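Local coordinates for protein Lys-gingipain catalytic subunit (Porphyromonas gingivalis, PDB 6I9A) that cleaves proteins after lysine as a secreted calcium-binding cysteine endopeptidase of family C25, and may act as a virulence factor in periodontal disease, at residues 241-246 with 323-328; 327-332 with 357-362; 388-393 with 400-405. One frame throughout, in Å; residues are numbered along the deposited sequence.

Contact 1 (241-246 with 323-328); sequences YFLAIG and NTVNSI. With NA (sodium ion), chain E.
Leu-243 reaches from the central strand 242-247 toward the first turn of helix 325-342, where Val-325 and Ile-328 receive it. From CB, which points at the helix, the chain runs to a CG placed anti to the backbone N (chi1 167°), and there it forks. Its CD1 branch meets CG1 of Val-325 tip to tip at 4.0 Å, while the CD2 branch closes on CD1 of Ile-328 at 3.8 Å. One leucine fork thus spans two helix residues three apart in sequence. This is helix-on-sheet packing in the alpha/beta catalytic domain, strand 242-247 lying inside the six-stranded sheet with 210-214 and 273-279 as neighbours. Two residues further along the strand, Ile-245 turns to the same helix, and its CD1 lies 3.9 Å from CG2 of Ile-328. The helix start is capped: Thr-324 is the N-cap, its OG1 accepting from Ser-327 N at 3.0 Å, and its carbonyl O takes Ser-327 OG at 2.7 Å as well as Ile-328 N. Just before the cap, Asn-323 OD1 binds the sodium ion at 2.4 Å, a site completed by carbonyl oxygens of Ala-315, Thr-316, Leu-318, Ser-321 and Tyr-322.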
loop_
_atom_site.group_PDB
_atom_site.type_symbol
_atom_site.label_atom_id
_atom_site.label_comp_id
_atom_site.label_asym_id
_atom_site.label_seq_id
_atom_site.Cartn_x
_atom_site.Cartn_y
_atom_site.Cartn_z
ATOM N N TYR A 241 8.175 2.226 11.836
ATOM C CA TYR A 241 7.725 2.803 10.584
ATOM C C TYR A 241 6.240 2.642 10.391
ATOM O O TYR A 241 5.632 1.622 10.672
ATOM C CB TYR A 241 8.519 2.191 9.401
ATOM C CG TYR A 241 10.002 2.249 9.706
ATOM C CD1 TYR A 241 10.614 3.454 10.050
ATOM C CD2 TYR A 241 10.756 1.085 9.776
ATOM C CE1 TYR A 241 11.946 3.493 10.461
ATOM C CE2 TYR A 241 12.114 1.116 10.161
ATOM C CZ TYR A 241 12.694 2.327 10.503
ATOM O OH TYR A 241 14.002 2.427 10.930
ATOM N N PHE A 242 5.628 3.697 9.808
ATOM C CA PHE A 242 4.171 3.753 9.669
ATOM C C PHE A 242 3.707 3.844 8.210
ATOM O O PHE A 242 4.477 4.205 7.296
ATOM C CB PHE A 242 3.603 4.936 10.512
ATOM C CG PHE A 242 4.307 6.271 10.316
ATOM C CD1 PHE A 242 4.054 7.075 9.200
ATOM C CD2 PHE A 242 5.170 6.753 11.297
ATOM C CE1 PHE A 242 4.725 8.284 9.044
ATOM C CE2 PHE A 242 5.811 7.963 11.147
ATOM C CZ PHE A 242 5.575 8.733 10.054
ATOM N N LEU A 243 2.402 3.597 8.046
ATOM C CA LEU A 243 1.674 4.028 6.849
ATOM C C LEU A 243 1.078 5.399 7.189
ATOM O O LEU A 243 0.488 5.557 8.269
ATOM C CB LEU A 243 0.533 3.034 6.600
ATOM C CG LEU A 243 -0.526 3.505 5.577
ATOM C CD1 LEU A 243 0.059 3.743 4.179
ATOM C CD2 LEU A 243 -1.644 2.485 5.475
ATOM N N ALA A 244 1.255 6.383 6.306
ATOM C CA ALA A 244 0.598 7.689 6.506
ATOM C C ALA A 244 -0.328 7.935 5.336
ATOM O O ALA A 244 -0.008 7.593 4.173
ATOM C CB ALA A 244 1.628 8.787 6.642
ATOM N N ILE A 245 -1.459 8.569 5.643
ATOM C CA ILE A 245 -2.472 8.934 4.609
ATOM C C ILE A 245 -2.807 10.405 4.811
ATOM O O ILE A 245 -3.267 10.816 5.907
ATOM C CB ILE A 245 -3.735 8.067 4.728
ATOM C CG1 ILE A 245 -3.357 6.586 4.566
ATOM C CG2 ILE A 245 -4.773 8.513 3.669
ATOM C CD1 ILE A 245 -4.555 5.635 4.550
ATOM N N GLY A 246 -2.561 11.200 3.780
ATOM C CA GLY A 246 -2.922 12.620 3.772
ATOM C C GLY A 246 -4.150 12.813 2.889
ATOM O O GLY A 246 -4.053 12.739 1.654
ATOM N N ASN A 323 -6.468 -5.971 2.180
ATOM C CA ASN A 323 -5.405 -6.126 3.171
ATOM C C ASN A 323 -4.077 -5.530 2.751
ATOM O O ASN A 323 -3.130 -5.639 3.540
ATOM C CB ASN A 323 -5.261 -7.619 3.555
ATOM C CG ASN A 323 -6.454 -8.027 4.382
ATOM O OD1 ASN A 323 -6.994 -7.200 5.151
ATOM N ND2 ASN A 323 -6.928 -9.260 4.264
ATOM N N THR A 324 -3.976 -4.866 1.597
ATOM C CA THR A 324 -2.745 -4.188 1.183
ATOM C C THR A 324 -2.886 -2.684 1.331
ATOM O O THR A 324 -3.994 -2.144 1.350
ATOM C CB THR A 324 -2.385 -4.565 -0.236
ATOM O OG1 THR A 324 -3.408 -4.098 -1.131
ATOM C CG2 THR A 324 -2.073 -6.039 -0.389
ATOM N N VAL A 325 -1.770 -2.001 1.270
ATOM C CA VAL A 325 -1.762 -0.522 1.219
ATOM C C VAL A 325 -2.527 -0.052 -0.031
ATOM O O VAL A 325 -3.413 0.806 0.047
ATOM C CB VAL A 325 -0.314 0.016 1.193
ATOM C CG1 VAL A 325 -0.319 1.517 0.881
ATOM C CG2 VAL A 325 0.380 -0.231 2.540
ATOM N N ASN A 326 -2.210 -0.635 -1.212
ATOM C CA ASN A 326 -2.935 -0.187 -2.410
ATOM C C ASN A 326 -4.421 -0.381 -2.231
ATOM O O ASN A 326 -5.201 0.460 -2.711
ATOM C CB ASN A 326 -2.487 -0.960 -3.660
ATOM C CG ASN A 326 -1.462 -0.178 -4.446
ATOM O OD1 ASN A 326 -0.245 -0.379 -4.316
ATOM N ND2 ASN A 326 -1.929 0.742 -5.296
ATOM N N SER A 327 -4.875 -1.477 -1.608
ATOM C CA SER A 327 -6.307 -1.725 -1.497
ATOM C C SER A 327 -7.002 -0.678 -0.630
ATOM O O SER A 327 -8.206 -0.470 -0.796
ATOM C CB SER A 327 -6.585 -3.139 -0.995
ATOM O OG SER A 327 -6.293 -3.272 0.387
ATOM N N ILE A 328 -6.310 -0.060 0.321
ATOM C CA ILE A 328 -6.939 1.003 1.170
ATOM C C ILE A 328 -7.303 2.162 0.246
ATOM O O ILE A 328 -8.415 2.714 0.308
ATOM C CB ILE A 328 -6.001 1.432 2.305
ATOM C CG1 ILE A 328 -5.714 0.243 3.237
ATOM C CG2 ILE A 328 -6.577 2.612 3.058
ATOM C CD1 ILE A 328 -4.651 0.536 4.277
HETATM NA NA NA E . -8.847 -5.616 5.122
#

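Contact 2 (327-332 with 357-362); sequences SIMWAG and YHVLGD
Met-329 lays its thioether against the backbone of strand 357-361, with Tyr-357 and Val-359 flanking it along the strand. Its side chain leaves the helix extended, with backbone N and CG in the anti arrangement (chi1 -178°), and then bends at chi3 (82°). The sulfur comes down over the peptide chain around His-358: SD is 3.4 Å from His-358 C and 3.5 Å from Tyr-357 C. The methionine slants across the root of Tyr-357, its SD standing 3.8 Å from the tyrosine CB, and it meets Val-359 at a similar slant, SD being 3.9 Å from its CG2. Helix 327-332 and the strand run nearly antiparallel, at 172° with axes 9.0 Å apart, so this is a helix laid along strand 357-361, which runs antiparallel to 273-279 and also bonds through Val-359 and Gly-361 to Arg-120, so linking the two sheets. Tyr-357 points its CB at the methionine but carries its ring away from the helix; its OH bonds to Asp-288 and Asn-247, and the ring stacks with Trp-291. The tyrosine side chain ends up about 6 Å from the bound inhibitor KYT-36 and about 9 Å from that of the nucleophile Cys-249.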
loop_
_atom_site.group_PDB
_atom_site.type_symbol
_atom_site.label_atom_id
_atom_site.label_comp_id
_atom_site.label_asym_id
_atom_site.label_seq_id
_atom_site.Cartn_x
_atom_site.Cartn_y
_atom_site.Cartn_z
ATOM N N SER A 327 -4.875 -1.477 -1.608
ATOM C CA SER A 327 -6.307 -1.725 -1.497
ATOM C C SER A 327 -7.002 -0.678 -0.630
ATOM O O SER A 327 -8.206 -0.470 -0.796
ATOM C CB SER A 327 -6.585 -3.139 -0.995
ATOM O OG SER A 327 -6.293 -3.272 0.387
ATOM N N ILE A 328 -6.310 -0.060 0.321
ATOM C CA ILE A 328 -6.939 1.003 1.170
ATOM C C ILE A 328 -7.303 2.162 0.246
ATOM O O ILE A 328 -8.415 2.714 0.308
ATOM C CB ILE A 328 -6.001 1.432 2.305
ATOM C CG1 ILE A 328 -5.714 0.243 3.237
ATOM C CG2 ILE A 328 -6.577 2.612 3.058
ATOM C CD1 ILE A 328 -4.651 0.536 4.277
ATOM N N MET A 329 -6.343 2.562 -0.625
ATOM C CA MET A 329 -6.589 3.659 -1.579
ATOM C C MET A 329 -7.703 3.296 -2.566
ATOM O O MET A 329 -8.563 4.109 -2.863
ATOM C CB MET A 329 -5.277 3.977 -2.299
ATOM C CG MET A 329 -5.404 5.131 -3.290
ATOM S SD MET A 329 -3.842 5.564 -4.055
ATOM C CE MET A 329 -3.723 4.337 -5.364
ATOM N N TRP A 330 -7.680 2.045 -3.041
ATOM C CA TRP A 330 -8.676 1.534 -3.983
ATOM C C TRP A 330 -10.064 1.664 -3.363
ATOM O O TRP A 330 -10.996 2.154 -3.993
ATOM C CB TRP A 330 -8.349 0.059 -4.255
ATOM C CG TRP A 330 -9.211 -0.530 -5.326
ATOM C CD1 TRP A 330 -10.418 -1.135 -5.166
ATOM C CD2 TRP A 330 -8.879 -0.635 -6.702
ATOM N NE1 TRP A 330 -10.876 -1.595 -6.405
ATOM C CE2 TRP A 330 -9.941 -1.301 -7.350
ATOM C CE3 TRP A 330 -7.789 -0.210 -7.447
ATOM C CZ2 TRP A 330 -9.922 -1.555 -8.739
ATOM C CZ3 TRP A 330 -7.768 -0.457 -8.797
ATOM C CH2 TRP A 330 -8.823 -1.112 -9.423
ATOM N N ALA A 331 -10.239 1.202 -2.119
ATOM C CA ALA A 331 -11.535 1.256 -1.430
ATOM C C ALA A 331 -12.010 2.705 -1.296
ATOM O O ALA A 331 -13.200 2.989 -1.472
ATOM C CB ALA A 331 -11.407 0.596 -0.054
ATOM N N GLY A 332 -11.105 3.634 -0.960
ATOM C CA GLY A 332 -11.511 5.042 -0.857
ATOM C C GLY A 332 -12.023 5.550 -2.171
ATOM O O GLY A 332 -13.078 6.197 -2.259
ATOM N N TYR A 357 -5.247 10.211 -6.521
ATOM C CA TYR A 357 -4.613 9.508 -5.399
ATOM C C TYR A 357 -3.525 8.573 -5.860
ATOM O O TYR A 357 -3.656 7.880 -6.903
ATOM C CB TYR A 357 -5.667 8.822 -4.543
ATOM C CG TYR A 357 -6.180 9.727 -3.429
ATOM C CD1 TYR A 357 -7.245 10.613 -3.639
ATOM C CD2 TYR A 357 -5.552 9.759 -2.190
ATOM C CE1 TYR A 357 -7.674 11.469 -2.628
ATOM C CE2 TYR A 357 -5.998 10.596 -1.176
ATOM C CZ TYR A 357 -7.065 11.438 -1.395
ATOM O OH TYR A 357 -7.477 12.224 -0.342
ATOM N N HIS A 358 -2.439 8.548 -5.099
ATOM C CA HIS A 358 -1.294 7.687 -5.390
ATOM C C HIS A 358 -0.776 7.056 -4.139
ATOM O O HIS A 358 -0.887 7.622 -3.050
ATOM C CB HIS A 358 -0.154 8.554 -5.988
ATOM C CG HIS A 358 -0.434 9.020 -7.393
ATOM N ND1 HIS A 358 -1.288 10.059 -7.652
ATOM C CD2 HIS A 358 0.003 8.515 -8.579
ATOM C CE1 HIS A 358 -1.346 10.168 -8.988
ATOM N NE2 HIS A 358 -0.586 9.249 -9.586
ATOM N N VAL A 359 -0.088 5.910 -4.350
ATOM C CA VAL A 359 0.774 5.329 -3.342
ATOM C C VAL A 359 2.230 5.680 -3.704
ATOM O O VAL A 359 2.687 5.365 -4.819
ATOM C CB VAL A 359 0.630 3.801 -3.238
ATOM C CG1 VAL A 359 1.622 3.260 -2.182
ATOM C CG2 VAL A 359 -0.809 3.380 -2.860
ATOM N N LEU A 360 2.942 6.258 -2.735
ATOM C CA LEU A 360 4.405 6.444 -2.770
ATOM C C LEU A 360 4.981 5.502 -1.706
ATOM O O LEU A 360 4.393 5.308 -0.632
ATOM C CB LEU A 360 4.790 7.898 -2.501
ATOM C CG LEU A 360 4.389 8.830 -3.659
ATOM C CD1 LEU A 360 4.283 10.287 -3.201
ATOM C CD2 LEU A 360 5.414 8.711 -4.803
ATOM N N GLY A 361 6.110 4.870 -2.026
ATOM C CA GLY A 361 6.575 3.770 -1.192
ATOM C C GLY A 361 5.870 2.477 -1.603
ATOM O O GLY A 361 5.405 2.351 -2.740
ATOM N N ASP A 362 5.845 1.470 -0.729
ATOM C CA ASP A 362 5.487 0.122 -1.160
ATOM C C ASP A 362 4.024 -0.198 -0.893
ATOM O O ASP A 362 3.597 -0.517 0.227
ATOM C CB ASP A 362 6.414 -0.875 -0.454
ATOM C CG ASP A 362 6.237 -2.311 -0.942
ATOM O OD1 ASP A 362 5.283 -2.566 -1.720
ATOM O OD2 ASP A 362 7.085 -3.168 -0.579
#

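Contact 3 (388-393 with 400-405)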
loop_
_atom_site.group_PDB
_atom_site.type_symbol
_atom_site.label_atom_id
_atom_site.label_comp_id
_atom_site.label_asym_id
_atom_site.label_seq_id
_atom_site.Cartn_x
_atom_site.Cartn_y
_atom_site.Cartn_z
ATOM N N ALA A 388 5.834 -32.255 -8.157
ATOM C CA ALA A 388 5.021 -31.184 -8.707
ATOM C C ALA A 388 4.412 -30.321 -7.605
ATOM O O ALA A 388 4.054 -29.163 -7.885
ATOM C CB ALA A 388 3.901 -31.764 -9.577
ATOM N N SER A 389 4.269 -30.862 -6.406
ATOM C CA SER A 389 3.709 -30.076 -5.298
ATOM C C SER A 389 4.120 -30.664 -4.003
ATOM O O SER A 389 4.548 -31.838 -3.951
ATOM C CB SER A 389 2.186 -30.011 -5.405
ATOM O OG SER A 389 1.586 -31.287 -5.231
ATOM N N TYR A 390 3.958 -29.885 -2.915
ATOM C CA TYR A 390 4.140 -30.329 -1.550
ATOM C C TYR A 390 3.002 -29.827 -0.709
ATOM O O TYR A 390 2.531 -28.715 -0.924
ATOM C CB TYR A 390 5.434 -29.823 -0.898
ATOM C CG TYR A 390 6.696 -30.138 -1.665
ATOM C CD1 TYR A 390 7.295 -31.395 -1.582
ATOM C CD2 TYR A 390 7.304 -29.176 -2.462
ATOM C CE1 TYR A 390 8.458 -31.685 -2.291
ATOM C CE2 TYR A 390 8.481 -29.443 -3.154
ATOM C CZ TYR A 390 9.057 -30.702 -3.067
ATOM O OH TYR A 390 10.195 -30.951 -3.805
ATOM N N SER A 391 2.599 -30.567 0.310
ATOM C CA SER A 391 1.621 -30.076 1.292
ATOM C C SER A 391 2.382 -29.475 2.450
ATOM O O SER A 391 3.337 -30.048 2.972
ATOM C CB SER A 391 0.724 -31.224 1.755
ATOM O OG SER A 391 1.471 -32.311 2.289
ATOM N N ILE A 392 1.927 -28.273 2.877
ATOM C CA ILE A 392 2.465 -27.553 4.008
ATOM C C ILE A 392 1.244 -27.096 4.795
ATOM O O ILE A 392 0.316 -26.593 4.178
ATOM C CB ILE A 392 3.447 -26.413 3.598
ATOM C CG1 ILE A 392 4.717 -27.055 2.951
ATOM C CG2 ILE A 392 3.775 -25.585 4.801
ATOM C CD1 ILE A 392 5.858 -26.141 2.523
ATOM N N GLN A 393 1.227 -27.292 6.115
ATOM C CA GLN A 393 0.045 -26.875 6.840
ATOM C C GLN A 393 0.290 -25.520 7.499
ATOM O O GLN A 393 1.369 -25.239 8.003
ATOM C CB GLN A 393 -0.413 -27.950 7.816
ATOM C CG GLN A 393 -0.765 -29.271 7.101
ATOM C CD GLN A 393 0.459 -30.066 6.690
ATOM O OE1 GLN A 393 1.500 -30.039 7.361
ATOM N NE2 GLN A 393 0.346 -30.810 5.590
ATOM N N VAL A 400 1.924 -19.654 1.380
ATOM C CA VAL A 400 3.187 -20.361 1.580
ATOM C C VAL A 400 4.035 -20.275 0.331
ATOM O O VAL A 400 3.533 -20.548 -0.763
ATOM C CB VAL A 400 2.890 -21.832 1.954
ATOM C CG1 VAL A 400 4.191 -22.584 2.240
ATOM C CG2 VAL A 400 1.928 -21.940 3.150
ATOM N N ALA A 401 5.322 -19.986 0.492
ATOM C CA ALA A 401 6.231 -19.842 -0.646
ATOM C C ALA A 401 7.486 -20.604 -0.366
ATOM O O ALA A 401 8.093 -20.459 0.700
ATOM C CB ALA A 401 6.575 -18.367 -0.894
ATOM N N ILE A 402 7.961 -21.370 -1.366
ATOM C CA ILE A 402 9.225 -22.086 -1.310
ATOM C C ILE A 402 10.172 -21.436 -2.310
ATOM O O ILE A 402 9.810 -21.277 -3.471
ATOM C CB ILE A 402 9.044 -23.583 -1.588
ATOM C CG1 ILE A 402 8.124 -24.230 -0.523
ATOM C CG2 ILE A 402 10.427 -24.292 -1.638
ATOM C CD1 ILE A 402 7.799 -25.702 -0.824
ATOM N N SER A 403 11.384 -21.088 -1.863
ATOM C CA SER A 403 12.347 -20.394 -2.717
ATOM C C SER A 403 13.758 -20.814 -2.339
ATOM O O SER A 403 13.981 -21.488 -1.342
ATOM C CB SER A 403 12.184 -18.871 -2.582
ATOM O OG SER A 403 12.578 -18.418 -1.298
ATOM N N LYS A 404 14.729 -20.387 -3.163
ATOM C CA LYS A 404 16.140 -20.536 -2.839
ATOM C C LYS A 404 16.929 -19.491 -3.605
ATOM O O LYS A 404 16.630 -19.237 -4.769
ATOM C CB LYS A 404 16.657 -21.949 -3.151
ATOM C CG LYS A 404 18.032 -22.234 -2.498
ATOM C CD LYS A 404 18.481 -23.692 -2.669
ATOM C CE LYS A 404 18.714 -24.080 -4.117
ATOM N NZ LYS A 404 19.908 -23.400 -4.678
ATOM N N ASP A 405 17.852 -18.817 -2.913
ATOM C CA ASP A 405 18.695 -17.777 -3.520
ATOM C C ASP A 405 17.860 -16.652 -4.150
ATOM O O ASP A 405 18.236 -16.106 -5.173
ATOM C CB ASP A 405 19.634 -18.375 -4.606
ATOM C CG ASP A 405 20.319 -19.666 -4.243
ATOM O OD1 ASP A 405 21.097 -19.666 -3.284
ATOM O OD2 ASP A 405 20.052 -20.688 -4.921
#
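This is an apolar contact between two strands of the C-terminal immunoglobulin-like domain, which face each other across its interior without sharing a backbone hydrogen bond. The axes of strands 389-393 and 400-404 cross at 129° and approach to 9.2 Å, a spacing too wide for backbone pairing, so the strands meet through their side chains, as across a beta sandwich. Each strand finds its backbone partners with others: Tyr-390 and Ile-392 pair with Val-422 and Ala-420 of strand 419-424, while Val-400 pairs with Gly-412 of strand 407-413.

Four inward residues do the work, Tyr-390 and Ile-392 from one strand, Val-400 and Ile-402 from the other. Ile-392 is central to the group. Its CG1 lies anti to the carbonyl carbon (chi1 -66°) and its outer arm is extended (chi2 -177°), which carries CD1 out between the two partners, 3.9 Å from CG1 of Val-400 and 3.9 Å from CD1 of Ile-402. The shorter CG2 branch also rests on the valine, 4.0 Å from Val-400 CG1. On the other strand the CD1 of Ile-402 is shared in the same way: besides Ile-392 it meets the Tyr-390 ring at CD2, 3.9 Å away, the two side chains crossing at about a right angle. The tyrosine sends its hydroxyl past this cluster to the carbonyl of Pro-384. Val-436 of strand 432-439 and Leu-379 add to the surroundings of Ile-392. At the far end of the second strand, Lys-404 NZ makes a salt bridge to Asp-405 OD2 at 2.7 Å, well away from the apolar group.

With methyl groups and one aromatic carbon as its touching atoms, the contact is held by dispersion and by burial from water; it lacks directional bonds, and the backbone bonds to the neighbouring strands fix where each strand lies.

In the fold
Contacts 1 and 2 belong to the catalytic domain and lie near the centre of the chain, their own centres 6 Å apart. Both use helix 325-342, which meets an inner strand of the six-stranded sheet in one and the antiparallel strand 357-361 in the other; Val-325 CG1 and Val-359 CG1, 4.0 Å apart, join the two. Contact 3 is also buried, but in the interior of the separate immunoglobulin-like domain, about 29 and 30 Å away between centres. Branched aliphatic tips dominate contact 1, a sulfur against backbone marks contact 2, and aliphatic tips beside an aromatic ring fill contact 3. Ion binding enters with contact 1, and the inhibitor lies closest to contact 2.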